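Local coordinates for GH18 chiitnase (PDB 6K7Z), which probably hydrolyses the beta-1,4 links of chitin from within the chain, as an endo-acting chitinase of glycoside hydrolase family 18, at residues Tyr150-Glu162 with Glu180-Trp194. Numbering follows the deposited sequence.
Sequences YIISHAPQPPYLE and EIDWLNVQFYNNPPW
Pro158 points its CB at one face of the Trp194 indole, 3.5 Å from the centroid of the six-membered ring and 16° off the normal. Glu162 meets the same ring at its edge, OE2 standing 3.5 Å from CZ2 of Trp194, while OE2 is hydrogen-bonded to Tyr208 and Trp194 NE1 to Ser204, both on helix 198-209. Replacing Trp194 by an alanine is likely to leave Pro158 CB without its ring face and Ser204 without the indole N-H. The Trp183 indole is used likewise, one face taking Ile151 CG2 over the six-membered ring and Ser153 CB over the five-membered ring, each 3.9 Å from its centroid, with Asn185 CG at the edge, in plane. Strands 151-154 and 183-187 are parallel neighbours joined through helix 169-177 as a beta-alpha-beta unit of the TIM barrel; Asn185 N donates to His154 O at 2.7 Å, and Gln187 N to Pro156 O beyond it. Just before Trp183, chi1 of -68° sets Asp182 CG beside its backbone N, where OD2 receives Ile152 N on its anti side at 2.8 Å and also a salt bridge from Arg142; Asp182 N donates back to Ile152 O. Past the strands, Asn191 ND2 donates in its amide plane to a lone pair of Gln157 OE1 (3.0 Å), the two amide planes 60° apart, and its second bond, to Tyr189 O, helps fix the amide's rotation.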
loop_
_atom_site.group_PDB
_atom_site.type_symbol
_atom_site.label_atom_id
_atom_site.label_comp_id
_atom_site.label_asym_id
_atom_site.label_seq_id
_atom_site.Cartn_x
_atom_site.Cartn_y
_atom_site.Cartn_z
ATOM N N TYR A 150 14.316 5.515 4.565
ATOM C CA TYR A 150 13.313 4.460 4.543
ATOM C C TYR A 150 11.941 5.036 4.231
ATOM O O TYR A 150 11.647 6.202 4.514
ATOM C CB TYR A 150 13.245 3.718 5.879
ATOM C CG TYR A 150 14.466 2.910 6.177
ATOM C CD1 TYR A 150 14.627 1.654 5.630
ATOM C CD2 TYR A 150 15.455 3.393 7.021
ATOM C CE1 TYR A 150 15.733 0.897 5.906
ATOM C CE2 TYR A 150 16.582 2.639 7.293
ATOM C CZ TYR A 150 16.710 1.392 6.731
ATOM O OH TYR A 150 17.818 0.620 6.989
ATOM N N ILE A 151 11.093 4.176 3.676
ATOM C CA ILE A 151 9.734 4.522 3.279
ATOM C C ILE A 151 8.764 3.840 4.228
ATOM O O ILE A 151 8.940 2.664 4.572
ATOM C CB ILE A 151 9.457 4.086 1.825
ATOM C CG1 ILE A 151 10.391 4.813 0.860
ATOM C CG2 ILE A 151 7.993 4.331 1.448
ATOM C CD1 ILE A 151 10.058 6.271 0.688
ATOM N N ILE A 152 7.733 4.574 4.639
ATOM C CA ILE A 152 6.572 4.006 5.316
ATOM C C ILE A 152 5.357 4.481 4.538
ATOM O O ILE A 152 5.065 5.682 4.509
ATOM C CB ILE A 152 6.467 4.426 6.789
ATOM C CG1 ILE A 152 7.694 3.957 7.571
ATOM C CG2 ILE A 152 5.206 3.831 7.418
ATOM C CD1 ILE A 152 7.682 4.397 9.035
ATOM N N SER A 153 4.673 3.555 3.882
ATOM C CA SER A 153 3.403 3.858 3.242
ATOM C C SER A 153 2.294 3.101 3.955
ATOM O O SER A 153 2.548 2.182 4.743
ATOM C CB SER A 153 3.442 3.495 1.750
ATOM O OG SER A 153 3.708 2.120 1.550
ATOM N N HIS A 154 1.058 3.546 3.725
ATOM C CA HIS A 154 -0.159 2.836 4.107
ATOM C C HIS A 154 -1.004 2.652 2.856
ATOM O O HIS A 154 -0.802 3.347 1.862
ATOM C CB HIS A 154 -0.991 3.600 5.151
ATOM C CG HIS A 154 -0.336 3.741 6.487
ATOM N ND1 HIS A 154 -0.895 3.234 7.639
ATOM C CD2 HIS A 154 0.808 4.357 6.859
ATOM C CE1 HIS A 154 -0.119 3.532 8.667
ATOM N NE2 HIS A 154 0.927 4.203 8.219
ATOM N N ALA A 155 -1.990 1.755 2.919
ATOM C CA ALA A 155 -2.827 1.434 1.754
ATOM C C ALA A 155 -4.307 1.499 2.116
ATOM O O ALA A 155 -5.020 0.488 2.067
ATOM C CB ALA A 155 -2.467 0.062 1.179
ATOM N N PRO A 156 -4.806 2.684 2.463
ATOM C CA PRO A 156 -6.196 2.796 2.909
ATOM C C PRO A 156 -7.193 2.670 1.770
ATOM O O PRO A 156 -6.901 2.912 0.596
ATOM C CB PRO A 156 -6.254 4.197 3.518
ATOM C CG PRO A 156 -5.228 4.957 2.750
ATOM C CD PRO A 156 -4.116 3.987 2.514
ATOM N N GLN A 157 -8.382 2.304 2.143
ATOM C CA GLN A 157 -9.532 2.331 1.255
ATOM C C GLN A 157 -10.263 3.663 1.392
ATOM O O GLN A 157 -10.122 4.351 2.408
ATOM C CB GLN A 157 -10.451 1.162 1.578
ATOM C CG GLN A 157 -9.769 -0.167 1.296
ATOM C CD GLN A 157 -10.452 -1.325 1.971
ATOM O OE1 GLN A 157 -11.576 -1.690 1.618
ATOM N NE2 GLN A 157 -9.779 -1.911 2.951
ATOM N N PRO A 158 -11.017 4.070 0.372
ATOM C CA PRO A 158 -11.574 5.428 0.344
ATOM C C PRO A 158 -12.398 5.766 1.580
ATOM O O PRO A 158 -12.282 6.891 2.085
ATOM C CB PRO A 158 -12.436 5.428 -0.928
ATOM C CG PRO A 158 -11.696 4.507 -1.849
ATOM C CD PRO A 158 -11.158 3.401 -0.940
ATOM N N PRO A 159 -13.243 4.861 2.100
ATOM C CA PRO A 159 -14.039 5.255 3.283
ATOM C C PRO A 159 -13.186 5.688 4.459
ATOM O O PRO A 159 -13.636 6.498 5.281
ATOM C CB PRO A 159 -14.846 3.993 3.609
ATOM C CG PRO A 159 -14.979 3.287 2.304
ATOM C CD PRO A 159 -13.658 3.529 1.608
ATOM N N TYR A 160 -11.955 5.184 4.545
ATOM C CA TYR A 160 -11.070 5.537 5.647
ATOM C C TYR A 160 -10.700 7.013 5.646
ATOM O O TYR A 160 -10.271 7.530 6.688
ATOM C CB TYR A 160 -9.787 4.720 5.576
ATOM C CG TYR A 160 -9.918 3.214 5.712
ATOM C CD1 TYR A 160 -11.140 2.596 5.981
ATOM C CD2 TYR A 160 -8.799 2.408 5.555
ATOM C CE1 TYR A 160 -11.219 1.208 6.104
ATOM C CE2 TYR A 160 -8.870 1.041 5.682
ATOM C CZ TYR A 160 -10.075 0.443 5.946
ATOM O OH TYR A 160 -10.106 -0.926 6.065
ATOM N N LEU A 161 -10.833 7.687 4.502
ATOM C CA LEU A 161 -10.352 9.049 4.290
ATOM C C LEU A 161 -11.482 10.061 4.105
ATOM O O LEU A 161 -11.220 11.230 3.801
ATOM C CB LEU A 161 -9.427 9.083 3.071
ATOM C CG LEU A 161 -8.104 8.325 3.245
ATOM C CD1 LEU A 161 -7.458 7.992 1.910
ATOM C CD2 LEU A 161 -7.147 9.120 4.110
ATOM N N GLU A 162 -12.724 9.642 4.291
ATOM C CA GLU A 162 -13.882 10.500 4.080
ATOM C C GLU A 162 -14.128 11.316 5.345
ATOM O O GLU A 162 -14.588 10.780 6.360
ATOM C CB GLU A 162 -15.091 9.646 3.708
ATOM C CG GLU A 162 -14.998 9.066 2.292
ATOM C CD GLU A 162 -15.198 10.132 1.236
ATOM O OE1 GLU A 162 -16.188 10.884 1.359
ATOM O OE2 GLU A 162 -14.372 10.237 0.300
ATOM N N GLU A 180 4.732 11.848 9.077
ATOM C CA GLU A 180 5.676 10.744 9.155
ATOM C C GLU A 180 5.425 9.663 8.111
ATOM O O GLU A 180 6.181 8.688 8.052
ATOM C CB GLU A 180 5.636 10.130 10.555
ATOM C CG GLU A 180 6.052 11.122 11.633
ATOM C CD GLU A 180 6.063 10.523 13.014
ATOM O OE1 GLU A 180 5.982 9.282 13.141
ATOM O OE2 GLU A 180 6.156 11.301 13.985
ATOM N N ILE A 181 4.381 9.802 7.308
ATOM C CA ILE A 181 4.017 8.825 6.286
ATOM C C ILE A 181 4.467 9.364 4.939
ATOM O O ILE A 181 4.224 10.537 4.619
ATOM C CB ILE A 181 2.497 8.573 6.296
ATOM C CG1 ILE A 181 2.075 7.925 7.616
ATOM C CG2 ILE A 181 2.055 7.763 5.061
ATOM C CD1 ILE A 181 0.568 7.816 7.791
ATOM N N ASP A 182 5.098 8.514 4.132
ATOM C CA ASP A 182 5.559 8.995 2.836
ATOM C C ASP A 182 4.416 9.141 1.841
ATOM O O ASP A 182 4.345 10.148 1.128
ATOM C CB ASP A 182 6.648 8.074 2.295
ATOM C CG ASP A 182 7.926 8.167 3.113
ATOM O OD1 ASP A 182 8.709 9.108 2.888
ATOM O OD2 ASP A 182 8.131 7.316 3.980
ATOM N N TRP A 183 3.507 8.169 1.776
ATOM C CA TRP A 183 2.339 8.312 0.912
ATOM C C TRP A 183 1.301 7.260 1.277
ATOM O O TRP A 183 1.571 6.317 2.024
ATOM C CB TRP A 183 2.699 8.203 -0.571
ATOM C CG TRP A 183 3.363 6.920 -0.955
ATOM C CD1 TRP A 183 2.751 5.719 -1.207
ATOM C CD2 TRP A 183 4.761 6.709 -1.160
ATOM N NE1 TRP A 183 3.690 4.778 -1.538
ATOM C CE2 TRP A 183 4.932 5.357 -1.514
ATOM C CE3 TRP A 183 5.890 7.532 -1.078
ATOM C CZ2 TRP A 183 6.182 4.813 -1.788
ATOM C CZ3 TRP A 183 7.132 6.986 -1.350
ATOM C CH2 TRP A 183 7.270 5.641 -1.690
ATOM N N LEU A 184 0.108 7.443 0.728
ATOM C CA LEU A 184 -1.014 6.529 0.889
ATOM C C LEU A 184 -1.301 5.875 -0.451
ATOM O O LEU A 184 -1.480 6.575 -1.451
ATOM C CB LEU A 184 -2.267 7.273 1.348
ATOM C CG LEU A 184 -2.201 8.096 2.629
ATOM C CD1 LEU A 184 -3.560 8.770 2.875
ATOM C CD2 LEU A 184 -1.793 7.203 3.813
ATOM N N ASN A 185 -1.358 4.544 -0.468
ATOM C CA ASN A 185 -1.785 3.805 -1.662
ATOM C C ASN A 185 -3.291 3.607 -1.546
ATOM O O ASN A 185 -3.752 2.620 -0.973
ATOM C CB ASN A 185 -1.066 2.463 -1.757
ATOM C CG ASN A 185 0.445 2.607 -1.924
ATOM O OD1 ASN A 185 0.924 3.368 -2.766
ATOM N ND2 ASN A 185 1.200 1.859 -1.118
ATOM N N VAL A 186 -4.073 4.559 -2.067
ATOM C CA VAL A 186 -5.528 4.494 -1.916
ATOM C C VAL A 186 -6.090 3.436 -2.864
ATOM O O VAL A 186 -5.862 3.484 -4.077
ATOM C CB VAL A 186 -6.181 5.861 -2.177
ATOM C CG1 VAL A 186 -7.683 5.771 -1.926
ATOM C CG2 VAL A 186 -5.537 6.951 -1.306
ATOM N N GLN A 187 -6.850 2.485 -2.316
ATOM C CA GLN A 187 -7.404 1.384 -3.107
ATOM C C GLN A 187 -8.752 1.804 -3.674
ATOM O O GLN A 187 -9.802 1.601 -3.061
ATOM C CB GLN A 187 -7.545 0.124 -2.262
ATOM C CG GLN A 187 -6.306 -0.257 -1.480
ATOM C CD GLN A 187 -6.458 -1.600 -0.785
ATOM O OE1 GLN A 187 -7.222 -2.456 -1.234
ATOM N NE2 GLN A 187 -5.721 -1.794 0.317
ATOM N N PHE A 188 -8.737 2.371 -4.881
ATOM C CA PHE A 188 -9.993 2.743 -5.509
ATOM C C PHE A 188 -10.628 1.529 -6.182
ATOM O O PHE A 188 -10.949 1.560 -7.375
ATOM C CB PHE A 188 -9.779 3.888 -6.508
ATOM C CG PHE A 188 -9.510 5.221 -5.848
ATOM C CD1 PHE A 188 -10.520 5.885 -5.158
ATOM C CD2 PHE A 188 -8.240 5.799 -5.892
ATOM C CE1 PHE A 188 -10.284 7.103 -4.551
ATOM C CE2 PHE A 188 -7.998 7.032 -5.289
ATOM C CZ PHE A 188 -9.024 7.682 -4.610
ATOM N N TYR A 189 -10.820 0.462 -5.417
ATOM C CA TYR A 189 -11.477 -0.742 -5.905
ATOM C C TYR A 189 -12.018 -1.493 -4.697
ATOM O O TYR A 189 -11.689 -1.180 -3.551
ATOM C CB TYR A 189 -10.527 -1.611 -6.735
ATOM C CG TYR A 189 -9.173 -1.821 -6.112
ATOM C CD1 TYR A 189 -8.139 -0.917 -6.335
ATOM C CD2 TYR A 189 -8.923 -2.915 -5.294
ATOM C CE1 TYR A 189 -6.892 -1.098 -5.762
ATOM C CE2 TYR A 189 -7.680 -3.110 -4.724
ATOM C CZ TYR A 189 -6.665 -2.206 -4.963
ATOM O OH TYR A 189 -5.418 -2.394 -4.386
ATOM N N ASN A 190 -12.897 -2.459 -4.969
ATOM C CA ASN A 190 -13.606 -3.199 -3.921
ATOM C C ASN A 190 -14.367 -2.271 -2.990
ATOM O O ASN A 190 -14.625 -2.618 -1.834
ATOM C CB ASN A 190 -12.660 -4.079 -3.101
ATOM C CG ASN A 190 -11.958 -5.121 -3.943
ATOM O OD1 ASN A 190 -12.505 -5.596 -4.944
ATOM N ND2 ASN A 190 -10.743 -5.491 -3.542
ATOM N N ASN A 191 -14.732 -1.088 -3.478
ATOM C CA ASN A 191 -15.343 -0.063 -2.632
ATOM C C ASN A 191 -16.295 0.767 -3.457
ATOM O O ASN A 191 -15.916 1.802 -4.020
ATOM C CB ASN A 191 -14.295 0.840 -1.985
ATOM C CG ASN A 191 -13.707 0.241 -0.739
ATOM O OD1 ASN A 191 -14.316 0.302 0.332
ATOM N ND2 ASN A 191 -12.506 -0.323 -0.855
ATOM N N PRO A 192 -17.561 0.365 -3.529
ATOM C CA PRO A 192 -18.589 1.262 -4.061
ATOM C C PRO A 192 -18.791 2.418 -3.087
ATOM O O PRO A 192 -18.642 2.215 -1.885
ATOM C CB PRO A 192 -19.836 0.373 -4.134
ATOM C CG PRO A 192 -19.345 -1.033 -3.959
ATOM C CD PRO A 192 -18.118 -0.924 -3.098
ATOM N N PRO A 193 -19.150 3.604 -3.576
ATOM C CA PRO A 193 -19.435 3.959 -4.971
ATOM C C PRO A 193 -18.228 4.475 -5.748
ATOM O O PRO A 193 -18.396 5.034 -6.834
ATOM C CB PRO A 193 -20.477 5.062 -4.827
ATOM C CG PRO A 193 -20.073 5.758 -3.569
ATOM C CD PRO A 193 -19.534 4.686 -2.648
ATOM N N TRP A 194 -17.023 4.286 -5.211
ATOM C CA TRP A 194 -15.828 4.688 -5.946
ATOM C C TRP A 194 -15.499 3.731 -7.084
ATOM O O TRP A 194 -14.978 4.164 -8.112
ATOM C CB TRP A 194 -14.622 4.777 -5.013
ATOM C CG TRP A 194 -14.760 5.839 -4.010
ATOM C CD1 TRP A 194 -14.358 7.132 -4.126
ATOM C CD2 TRP A 194 -15.341 5.706 -2.717
ATOM N NE1 TRP A 194 -14.650 7.821 -2.974
ATOM C CE2 TRP A 194 -15.260 6.968 -2.093
ATOM C CE3 TRP A 194 -15.925 4.642 -2.021
ATOM C CZ2 TRP A 194 -15.749 7.200 -0.812
ATOM C CZ3 TRP A 194 -16.409 4.875 -0.743
ATOM C CH2 TRP A 194 -16.310 6.140 -0.152
HETATM O O HOH W 1 10.998 8.810 3.912
HETATM O O HOH W 2 4.216 1.714 -1.306
HETATM O O HOH W 3 -13.816 -0.493 2.947
#